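Local coordinates for putative fimbrium anchoring subunit Fim4B (Bacteroides ovatus, PDB 5CAG), which probably serves as the subunit that attaches a fimbrium to the bacterial outer membrane, as a predicted lipoprotein of the FimB/Mfa2 family, at residues A[36-41]-A[48-53]; A[80-85]-A[93-98]; A[245-250]-A[281-286]. All coordinates share one frame; numbering follows the deposited sequence.

Contact 1: A[36-41]-A[48-53]; sequences GVRVIF and GRKVDK. With SO4 (sulfate ion), chain C.
Lys50 opens the contact with Ile40, its methylene chain crossing the isoleucine so that CD rests 3.8 Å from Ile40 CG2. A bend about the CB-CG bond (chi2 145°) carries the ammonium past Ile40 and over to Asp52. On the main chain, Lys50 CA makes a CA-H...O contact with Phe41 O.

At Val51 the strand proper begins. Val51 and Phe41 form an antiparallel hydrogen-bonded pair: Phe41 N reaches Val51 O at 2.8 Å, and Val51 N returns a longer bond to Phe41 O. On the face they share, the two side chains meet at their roots, CB to CB at 4.0 Å, before the phenyl ring leads off to an edge-to-face contact with Tyr69. This is the hairpin of strands 36-43 and 51-56, and strand 36-43 pairs on its other side with strand 67-75. Strand 36-43 is thus flanked by antiparallel neighbours, as expected of a transthyretin-like β-sandwich.

Asp52 lies opposite Ile40 as a non-hydrogen-bonded pair, on the face that also carries Lys50 and Arg38. Its carboxylate meets the NE and NH2 side of the Arg38 guanidinium, the two planes 66° apart. Arg38 NH2 stands 2.7 Å from Asp52 OD2 in a salt bridge, although its hydrogen bond is bent and weak; Arg38 NE makes a straighter but long and weak bond of 3.4 Å to Asp52 OD1. Asp52 OD2 also faces Lys50 NZ at 3.6 Å, so this oxygen lies near both cations and probably offsets their mutual repulsion, and Glu86 gives Arg38 a second acidic partner.

Lys53 pairs with Val39, whose N donates to Lys53 O at 2.8 Å while Lys53 N returns a bond to Val39 O. The extended lysine chain turns away to the backbone oxygen of Glu61 and, weakly, to a bound sulfate.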
loop_
_atom_site.group_PDB
_atom_site.type_symbol
_atom_site.label_atom_id
_atom_site.label_comp_id
_atom_site.label_asym_id
_atom_site.label_seq_id
_atom_site.Cartn_x
_atom_site.Cartn_y
_atom_site.Cartn_z
ATOM N N GLY A 36 -16.581 3.320 -0.371
ATOM C CA GLY A 36 -17.145 2.061 0.109
ATOM C C GLY A 36 -16.074 0.986 0.187
ATOM O O GLY A 36 -14.892 1.259 -0.069
ATOM N N VAL A 37 -16.480 -0.254 0.540
ATOM C CA VAL A 37 -15.548 -1.386 0.675
ATOM C C VAL A 37 -16.032 -2.630 -0.054
ATOM O O VAL A 37 -17.223 -2.775 -0.296
ATOM C CB VAL A 37 -15.238 -1.755 2.151
ATOM C CG1 VAL A 37 -14.697 -0.563 2.934
ATOM C CG2 VAL A 37 -16.446 -2.375 2.849
ATOM N N ARG A 38 -15.102 -3.545 -0.355
ATOM C CA ARG A 38 -15.391 -4.838 -0.968
ATOM C C ARG A 38 -15.103 -5.902 0.064
ATOM O O ARG A 38 -14.110 -5.779 0.795
ATOM C CB ARG A 38 -14.588 -5.079 -2.253
ATOM C CG ARG A 38 -15.205 -6.180 -3.124
ATOM C CD ARG A 38 -14.111 -6.970 -3.786
ATOM N NE ARG A 38 -14.557 -7.772 -4.928
ATOM C CZ ARG A 38 -13.746 -8.150 -5.915
ATOM N NH1 ARG A 38 -12.471 -7.772 -5.919
ATOM N NH2 ARG A 38 -14.209 -8.880 -6.920
ATOM N N VAL A 39 -16.001 -6.896 0.193
ATOM C CA VAL A 39 -15.892 -7.968 1.178
ATOM C C VAL A 39 -15.860 -9.300 0.446
ATOM O O VAL A 39 -16.762 -9.589 -0.354
ATOM C CB VAL A 39 -17.031 -7.928 2.229
ATOM C CG1 VAL A 39 -16.824 -8.992 3.294
ATOM C CG2 VAL A 39 -17.192 -6.550 2.868
ATOM N N ILE A 40 -14.816 -10.104 0.676
ATOM C CA ILE A 40 -14.763 -11.405 0.005
ATOM C C ILE A 40 -14.608 -12.486 1.044
ATOM O O ILE A 40 -13.749 -12.393 1.916
ATOM C CB ILE A 40 -13.702 -11.553 -1.116
ATOM C CG1 ILE A 40 -13.698 -10.368 -2.070
ATOM C CG2 ILE A 40 -13.925 -12.847 -1.888
ATOM C CD1 ILE A 40 -12.394 -10.223 -2.792
ATOM N N PHE A 41 -15.432 -13.515 0.925
ATOM C CA PHE A 41 -15.446 -14.680 1.781
ATOM C C PHE A 41 -14.925 -15.886 1.002
ATOM O O PHE A 41 -15.633 -16.382 0.133
ATOM C CB PHE A 41 -16.882 -14.923 2.255
ATOM C CG PHE A 41 -17.311 -14.119 3.454
ATOM C CD1 PHE A 41 -17.719 -12.800 3.315
ATOM C CD2 PHE A 41 -17.360 -14.697 4.715
ATOM C CE1 PHE A 41 -18.154 -12.071 4.423
ATOM C CE2 PHE A 41 -17.777 -13.961 5.819
ATOM C CZ PHE A 41 -18.191 -12.661 5.661
ATOM N N GLY A 48 -14.335 -23.393 -4.310
ATOM C CA GLY A 48 -14.269 -22.023 -4.831
ATOM C C GLY A 48 -15.548 -21.197 -4.856
ATOM O O GLY A 48 -15.696 -20.318 -5.719
ATOM N N ARG A 49 -16.478 -21.460 -3.893
ATOM C CA ARG A 49 -17.770 -20.759 -3.712
ATOM C C ARG A 49 -17.552 -19.402 -2.915
ATOM O O ARG A 49 -18.016 -19.228 -1.767
ATOM C CB ARG A 49 -18.850 -21.684 -3.054
ATOM C CG ARG A 49 -18.370 -22.591 -1.904
ATOM C CD ARG A 49 -19.396 -22.746 -0.792
ATOM N NE ARG A 49 -18.900 -23.547 0.337
ATOM C CZ ARG A 49 -18.880 -23.131 1.602
ATOM N NH1 ARG A 49 -19.317 -21.921 1.915
ATOM N NH2 ARG A 49 -18.429 -23.928 2.564
ATOM N N LYS A 50 -16.819 -18.457 -3.559
ATOM C CA LYS A 50 -16.496 -17.171 -2.964
ATOM C C LYS A 50 -17.703 -16.224 -2.988
ATOM O O LYS A 50 -18.290 -15.971 -4.043
ATOM C CB LYS A 50 -15.236 -16.526 -3.592
ATOM C CG LYS A 50 -15.329 -16.004 -5.021
ATOM C CD LYS A 50 -14.470 -14.738 -5.171
ATOM C CE LYS A 50 -14.703 -13.989 -6.463
ATOM N NZ LYS A 50 -13.739 -12.879 -6.632
ATOM N N VAL A 51 -18.090 -15.750 -1.795
ATOM C CA VAL A 51 -19.180 -14.803 -1.567
ATOM C C VAL A 51 -18.522 -13.436 -1.529
ATOM O O VAL A 51 -17.671 -13.155 -0.682
ATOM C CB VAL A 51 -20.012 -15.139 -0.306
ATOM C CG1 VAL A 51 -21.173 -14.163 -0.116
ATOM C CG2 VAL A 51 -20.516 -16.581 -0.362
ATOM N N ASP A 52 -18.873 -12.621 -2.515
ATOM C CA ASP A 52 -18.312 -11.309 -2.800
ATOM C C ASP A 52 -19.396 -10.251 -2.750
ATOM O O ASP A 52 -20.476 -10.477 -3.294
ATOM C CB ASP A 52 -17.720 -11.413 -4.217
ATOM C CG ASP A 52 -17.068 -10.192 -4.817
ATOM O OD1 ASP A 52 -17.663 -9.093 -4.733
ATOM O OD2 ASP A 52 -16.038 -10.354 -5.496
ATOM N N LYS A 53 -19.118 -9.097 -2.128
ATOM C CA LYS A 53 -20.076 -7.988 -2.081
ATOM C C LYS A 53 -19.402 -6.632 -1.842
ATOM O O LYS A 53 -18.440 -6.541 -1.088
ATOM C CB LYS A 53 -21.169 -8.199 -1.015
ATOM C CG LYS A 53 -22.484 -7.506 -1.395
ATOM C CD LYS A 53 -23.502 -7.389 -0.268
ATOM C CE LYS A 53 -24.623 -6.459 -0.672
ATOM N NZ LYS A 53 -25.700 -6.385 0.348
HETATM S S SO4 C . -26.904 -10.291 -0.870
HETATM O O1 SO4 C . -27.763 -11.117 -1.724
HETATM O O2 SO4 C . -26.737 -8.974 -1.495
HETATM O O3 SO4 C . -27.536 -10.107 0.440
HETATM O O4 SO4 C . -25.598 -10.965 -0.710
#

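Contact 2: A[80-85]-A[93-98]; sequences SIRIRG and EAYTGN. With SO4 (sulfate ion), chain G; SO4 (sulfate ion), chain H; SO4 (sulfate ion), chain I.
Tyr95 is held between Arg82 and Arg84 on one face of a β-hairpin, an antiparallel pairing in which strand 81-84 forms the outer edge of a four-stranded sheet and strand 93-96 passes the bonding on to strand 172-174. Reciprocal backbone bonds join Arg82 with Tyr95 and Arg84 with Glu93, the Arg82 N to Tyr95 O bond measuring 2.7 Å.

The tyrosine ring stands with CG between its backbone N and carbonyl carbon (chi1 67°), a torsion that turns the ring across to the neighbouring strand. Over one face lies the Arg84 guanidinium, stacked almost flat at 3° between planes, with Arg84 CZ 3.8 Å from the ring centroid in a cation-pi contact. The opposite face receives Arg82 CB, 3.7 Å from the centroid, as a CH-pi contact. Beside the ring, Glu93 runs alongside Arg84 in a salt bridge, Arg84 NE donating to Glu93 OE1 at 2.7 Å from above the carboxylate plane.

On the other face Ala94 CB touches both Ile81 CG2, at 3.8 Å, and Ile83 CD1, at 3.7 Å, where Phe205 of strand 197-205 also touches Ile81 and Ala94. Arg82 stretches past the tyrosine to lay its guanidinium over Gly97 CA and to bond one sulfate at its edge and, weakly, a second, while Gly85 N binds a third.

The sulfates probably come from the crystallisation liquor, but their binding by Arg82 suggests that this edge can accept anions; with NE engaged by Glu93 and one face on the ring, Arg84 should be well restrained in rotation.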
loop_
_atom_site.group_PDB
_atom_site.type_symbol
_atom_site.label_atom_id
_atom_site.label_comp_id
_atom_site.label_asym_id
_atom_site.label_seq_id
_atom_site.Cartn_x
_atom_site.Cartn_y
_atom_site.Cartn_z
ATOM N N SER A 80 -3.954 5.129 -7.542
ATOM C CA SER A 80 -2.707 4.453 -7.850
ATOM C C SER A 80 -2.812 2.948 -7.689
ATOM O O SER A 80 -2.241 2.206 -8.504
ATOM C CB SER A 80 -1.596 4.976 -6.933
ATOM O OG SER A 80 -1.513 6.394 -6.873
ATOM N N ILE A 81 -3.506 2.506 -6.614
ATOM C CA ILE A 81 -3.623 1.103 -6.231
ATOM C C ILE A 81 -4.568 0.369 -7.122
ATOM O O ILE A 81 -5.684 0.822 -7.409
ATOM C CB ILE A 81 -3.986 0.886 -4.740
ATOM C CG1 ILE A 81 -2.893 1.495 -3.831
ATOM C CG2 ILE A 81 -4.127 -0.610 -4.430
ATOM C CD1 ILE A 81 -3.254 1.595 -2.482
ATOM N N ARG A 82 -4.085 -0.785 -7.567
ATOM C CA ARG A 82 -4.793 -1.747 -8.392
ATOM C C ARG A 82 -4.806 -3.098 -7.624
ATOM O O ARG A 82 -3.956 -3.330 -6.759
ATOM C CB ARG A 82 -4.141 -1.853 -9.786
ATOM C CG ARG A 82 -4.151 -0.570 -10.614
ATOM C CD ARG A 82 -3.472 -0.778 -11.967
ATOM N NE ARG A 82 -3.038 0.487 -12.576
ATOM C CZ ARG A 82 -2.313 0.571 -13.690
ATOM N NH1 ARG A 82 -1.934 -0.534 -14.331
ATOM N NH2 ARG A 82 -1.951 1.759 -14.168
ATOM N N ILE A 83 -5.800 -3.948 -7.902
ATOM C CA ILE A 83 -5.952 -5.257 -7.268
ATOM C C ILE A 83 -5.798 -6.325 -8.330
ATOM O O ILE A 83 -6.353 -6.207 -9.442
ATOM C CB ILE A 83 -7.328 -5.376 -6.521
ATOM C CG1 ILE A 83 -7.460 -4.362 -5.364
ATOM C CG2 ILE A 83 -7.657 -6.807 -6.051
ATOM C CD1 ILE A 83 -6.420 -4.447 -4.283
ATOM N N ARG A 84 -5.037 -7.372 -7.977
ATOM C CA ARG A 84 -4.831 -8.584 -8.780
ATOM C C ARG A 84 -4.919 -9.811 -7.846
ATOM O O ARG A 84 -4.836 -9.653 -6.623
ATOM C CB ARG A 84 -3.510 -8.545 -9.584
ATOM C CG ARG A 84 -2.218 -8.574 -8.765
ATOM C CD ARG A 84 -1.015 -8.340 -9.657
ATOM N NE ARG A 84 0.166 -7.938 -8.898
ATOM C CZ ARG A 84 1.174 -7.227 -9.394
ATOM N NH1 ARG A 84 1.147 -6.811 -10.657
ATOM N NH2 ARG A 84 2.209 -6.909 -8.626
ATOM N N GLY A 85 -5.115 -10.991 -8.424
ATOM C CA GLY A 85 -5.186 -12.261 -7.704
ATOM C C GLY A 85 -6.377 -12.449 -6.790
ATOM O O GLY A 85 -6.324 -13.267 -5.872
ATOM N N GLU A 93 -3.607 -9.460 -4.064
ATOM C CA GLU A 93 -2.492 -8.521 -3.922
ATOM C C GLU A 93 -2.889 -7.134 -4.400
ATOM O O GLU A 93 -3.601 -7.001 -5.392
ATOM C CB GLU A 93 -1.301 -9.068 -4.764
ATOM C CG GLU A 93 0.033 -8.321 -4.779
ATOM C CD GLU A 93 1.079 -8.861 -5.755
ATOM O OE1 GLU A 93 0.698 -9.541 -6.738
ATOM O OE2 GLU A 93 2.290 -8.635 -5.513
ATOM N N ALA A 94 -2.432 -6.111 -3.687
ATOM C CA ALA A 94 -2.622 -4.707 -4.041
ATOM C C ALA A 94 -1.307 -4.208 -4.602
ATOM O O ALA A 94 -0.253 -4.487 -4.021
ATOM C CB ALA A 94 -3.038 -3.894 -2.821
ATOM N N TYR A 95 -1.341 -3.538 -5.750
ATOM C CA TYR A 95 -0.110 -3.094 -6.403
ATOM C C TYR A 95 -0.310 -1.745 -7.068
ATOM O O TYR A 95 -1.443 -1.274 -7.151
ATOM C CB TYR A 95 0.341 -4.151 -7.440
ATOM C CG TYR A 95 -0.586 -4.294 -8.632
ATOM C CD1 TYR A 95 -1.793 -4.975 -8.527
ATOM C CD2 TYR A 95 -0.239 -3.780 -9.874
ATOM C CE1 TYR A 95 -2.650 -5.103 -9.619
ATOM C CE2 TYR A 95 -1.086 -3.906 -10.976
ATOM C CZ TYR A 95 -2.287 -4.574 -10.848
ATOM O OH TYR A 95 -3.135 -4.663 -11.930
ATOM N N THR A 96 0.777 -1.130 -7.561
ATOM C CA THR A 96 0.673 0.133 -8.298
ATOM C C THR A 96 1.167 -0.028 -9.721
ATOM O O THR A 96 1.959 -0.930 -10.004
ATOM C CB THR A 96 1.446 1.216 -7.618
ATOM O OG1 THR A 96 2.727 0.696 -7.243
ATOM C CG2 THR A 96 0.677 1.817 -6.468
ATOM N N GLY A 97 0.717 0.849 -10.610
ATOM C CA GLY A 97 1.168 0.786 -11.995
ATOM C C GLY A 97 2.574 1.315 -12.197
ATOM O O GLY A 97 3.096 2.022 -11.327
ATOM N N ASN A 98 3.206 0.979 -13.342
ATOM C CA ASN A 98 4.514 1.541 -13.673
ATOM C C ASN A 98 4.310 2.977 -14.179
ATOM O O ASN A 98 3.283 3.238 -14.806
ATOM C CB ASN A 98 5.227 0.691 -14.676
ATOM C CG ASN A 98 5.975 -0.435 -14.053
ATOM O OD1 ASN A 98 5.524 -1.577 -14.049
ATOM N ND2 ASN A 98 7.158 -0.141 -13.536
HETATM S S SO4 G . -6.759 -10.848 -11.339
HETATM O O1 SO4 G . -7.874 -11.729 -11.700
HETATM O O2 SO4 G . -7.191 -10.095 -10.153
HETATM O O3 SO4 G . -5.544 -11.663 -11.096
HETATM O O4 SO4 G . -6.485 -9.908 -12.434
HETATM S S SO4 H . -0.610 0.779 -17.474
HETATM O O1 SO4 H . -1.713 -0.174 -17.319
HETATM O O2 SO4 H . -1.104 1.997 -18.142
HETATM O O3 SO4 H . -0.049 1.137 -16.156
HETATM O O4 SO4 H . 0.442 0.150 -18.275
HETATM S S SO4 I . -2.504 4.821 -12.728
HETATM O O1 SO4 I . -1.922 3.869 -11.770
HETATM O O2 SO4 I . -3.916 4.482 -12.904
HETATM O O3 SO4 I . -2.401 6.184 -12.195
HETATM O O4 SO4 I . -1.788 4.725 -14.017
#

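Contact 3: A[245-250]-A[281-286]; sequences QEATID and DKIEVD
The Gln245 side chain reaches across to the backbone of Glu284 and Asp286, its amide straddling the intervening Val285. With CG turned away from its own backbone N (chi1 -154°) and the chain extended, the carboxamide arrives as a group that can use both ends. NE2 donates to Glu284 O at 2.8 Å, the acceptor lying in the amide plane but the bond bent to 140° at the hydrogen. OE1 accepts Asp286 N at 3.1 Å on an in-plane lone pair, a straighter bond. The Asp286 side chain crosses that of Gln245 at about a right angle.

These bonds take the place of main-chain pairing: 245-249 and 283-286 run in nearly opposite directions, yet Ala247 CA and Ile283 CA are 7.1 Å apart. Strand 244-250 is hydrogen-bonded to 232-239, whereas Ile283 and Val285 bond to Lys154 of the long strand 134-154, so side chains bridge two strand edges, an arrangement consistent with a β-sandwich.

Further along, Ile283 points at strand 244-250. Its CG1 lies 3.9 Å from Ala247 CB, and its CD1 meets Ile249 CD1 at 4.1 Å, the two isoleucines crossing at about a right angle with only their terminal methyls touching.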
loop_
_atom_site.group_PDB
_atom_site.type_symbol
_atom_site.label_atom_id
_atom_site.label_comp_id
_atom_site.label_asym_id
_atom_site.label_seq_id
_atom_site.Cartn_x
_atom_site.Cartn_y
_atom_site.Cartn_z
ATOM N N GLN A 245 22.748 13.935 -13.027
ATOM C CA GLN A 245 23.622 13.698 -11.882
ATOM C C GLN A 245 22.763 13.045 -10.811
ATOM O O GLN A 245 21.692 13.564 -10.474
ATOM C CB GLN A 245 24.248 15.006 -11.393
ATOM C CG GLN A 245 25.567 14.808 -10.694
ATOM C CD GLN A 245 26.126 16.113 -10.213
ATOM O OE1 GLN A 245 26.610 16.954 -10.990
ATOM N NE2 GLN A 245 26.093 16.288 -8.906
ATOM N N GLU A 246 23.172 11.864 -10.352
ATOM C CA GLU A 246 22.411 11.124 -9.357
ATOM C C GLU A 246 23.094 11.115 -7.992
ATOM O O GLU A 246 24.325 11.190 -7.884
ATOM C CB GLU A 246 22.203 9.688 -9.830
ATOM C CG GLU A 246 20.761 9.341 -10.117
ATOM C CD GLU A 246 20.594 8.057 -10.905
ATOM O OE1 GLU A 246 20.937 6.984 -10.359
ATOM O OE2 GLU A 246 20.137 8.123 -12.070
ATOM N N ALA A 247 22.279 11.018 -6.948
ATOM C CA ALA A 247 22.758 10.892 -5.581
ATOM C C ALA A 247 22.019 9.721 -4.947
ATOM O O ALA A 247 20.785 9.685 -4.896
ATOM C CB ALA A 247 22.577 12.189 -4.795
ATOM N N THR A 248 22.787 8.712 -4.570
ATOM C CA THR A 248 22.291 7.485 -3.969
ATOM C C THR A 248 22.559 7.590 -2.449
ATOM O O THR A 248 23.703 7.824 -2.067
ATOM C CB THR A 248 22.989 6.290 -4.656
ATOM O OG1 THR A 248 23.218 6.572 -6.047
ATOM C CG2 THR A 248 22.212 5.017 -4.522
ATOM N N ILE A 249 21.498 7.505 -1.598
ATOM C CA ILE A 249 21.575 7.564 -0.128
ATOM C C ILE A 249 20.989 6.301 0.460
ATOM O O ILE A 249 19.885 5.913 0.092
ATOM C CB ILE A 249 20.858 8.795 0.463
ATOM C CG1 ILE A 249 21.418 10.091 -0.097
ATOM C CG2 ILE A 249 20.906 8.785 1.996
ATOM C CD1 ILE A 249 20.400 11.173 -0.133
ATOM N N ASP A 250 21.723 5.677 1.392
ATOM C CA ASP A 250 21.319 4.478 2.112
ATOM C C ASP A 250 20.626 4.926 3.394
ATOM O O ASP A 250 21.279 5.413 4.324
ATOM C CB ASP A 250 22.541 3.595 2.388
ATOM C CG ASP A 250 22.248 2.219 2.953
ATOM O OD1 ASP A 250 21.251 2.081 3.687
ATOM O OD2 ASP A 250 23.079 1.307 2.750
ATOM N N ASP A 281 30.146 13.190 2.210
ATOM C CA ASP A 281 29.066 12.782 1.294
ATOM C C ASP A 281 28.048 13.908 0.985
ATOM O O ASP A 281 26.905 13.606 0.636
ATOM C CB ASP A 281 28.296 11.584 1.907
ATOM C CG ASP A 281 29.098 10.333 2.231
ATOM O OD1 ASP A 281 30.345 10.385 2.143
ATOM O OD2 ASP A 281 28.482 9.324 2.642
ATOM N N LYS A 282 28.438 15.187 1.100
ATOM C CA LYS A 282 27.514 16.302 0.869
ATOM C C LYS A 282 26.996 16.295 -0.578
ATOM O O LYS A 282 27.756 15.937 -1.473
ATOM C CB LYS A 282 28.201 17.630 1.220
ATOM C CG LYS A 282 27.736 18.215 2.568
ATOM C CD LYS A 282 28.818 18.991 3.358
ATOM C CE LYS A 282 29.487 20.199 2.709
ATOM N NZ LYS A 282 30.668 20.674 3.497
ATOM N N ILE A 283 25.711 16.617 -0.821
ATOM C CA ILE A 283 25.245 16.601 -2.217
ATOM C C ILE A 283 25.618 17.921 -2.888
ATOM O O ILE A 283 25.225 18.991 -2.419
ATOM C CB ILE A 283 23.722 16.292 -2.371
ATOM C CG1 ILE A 283 23.420 14.837 -2.023
ATOM C CG2 ILE A 283 23.235 16.579 -3.783
ATOM C CD1 ILE A 283 22.048 14.610 -1.510
ATOM N N GLU A 284 26.352 17.842 -3.994
ATOM C CA GLU A 284 26.673 19.034 -4.759
ATOM C C GLU A 284 26.419 18.788 -6.227
ATOM O O GLU A 284 26.987 17.857 -6.794
ATOM C CB GLU A 284 28.123 19.485 -4.538
ATOM C CG GLU A 284 28.534 20.658 -5.426
ATOM C CD GLU A 284 29.799 21.417 -5.070
ATOM O OE1 GLU A 284 30.486 21.045 -4.087
ATOM O OE2 GLU A 284 30.076 22.426 -5.758
ATOM N N VAL A 285 25.592 19.635 -6.846
ATOM C CA VAL A 285 25.333 19.577 -8.284
ATOM C C VAL A 285 26.410 20.435 -8.969
ATOM O O VAL A 285 26.566 21.623 -8.649
ATOM C CB VAL A 285 23.895 19.987 -8.684
ATOM C CG1 VAL A 285 23.724 19.962 -10.197
ATOM C CG2 VAL A 285 22.873 19.079 -8.020
ATOM N N ASP A 286 27.184 19.815 -9.866
ATOM C CA ASP A 286 28.261 20.503 -10.566
ATOM C C ASP A 286 27.699 21.290 -11.732
ATOM O O ASP A 286 26.856 20.772 -12.468
ATOM C CB ASP A 286 29.327 19.502 -11.028
ATOM C CG ASP A 286 29.905 18.673 -9.893
ATOM O OD1 ASP A 286 30.511 19.269 -8.963
ATOM O OD2 ASP A 286 29.742 17.435 -9.924
#

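In the fold
Contacts 1 and 2 are two hairpins in series along the chain, their centres about 18 Å apart and their nearest atoms about 5 Å, whereas contact 3 lies on the other side of the chain's centre from contact 1, about 48 Å between centres. None is wholly buried, and contact 2 lies nearest the middle of the molecule. Main-chain bonds register both hairpins and gather most of their charged side chains on one face: a three-membered ion network in 36-41/48-53, an arginine-tyrosine stack in 80-85/93-98. Contact 3 lacks such pairing and relies on one amide and a few aliphatic contacts. Strand 134-154 belongs to the strand network that contacts 1 and 3 both reach, while contact 2 builds a separate small sheet.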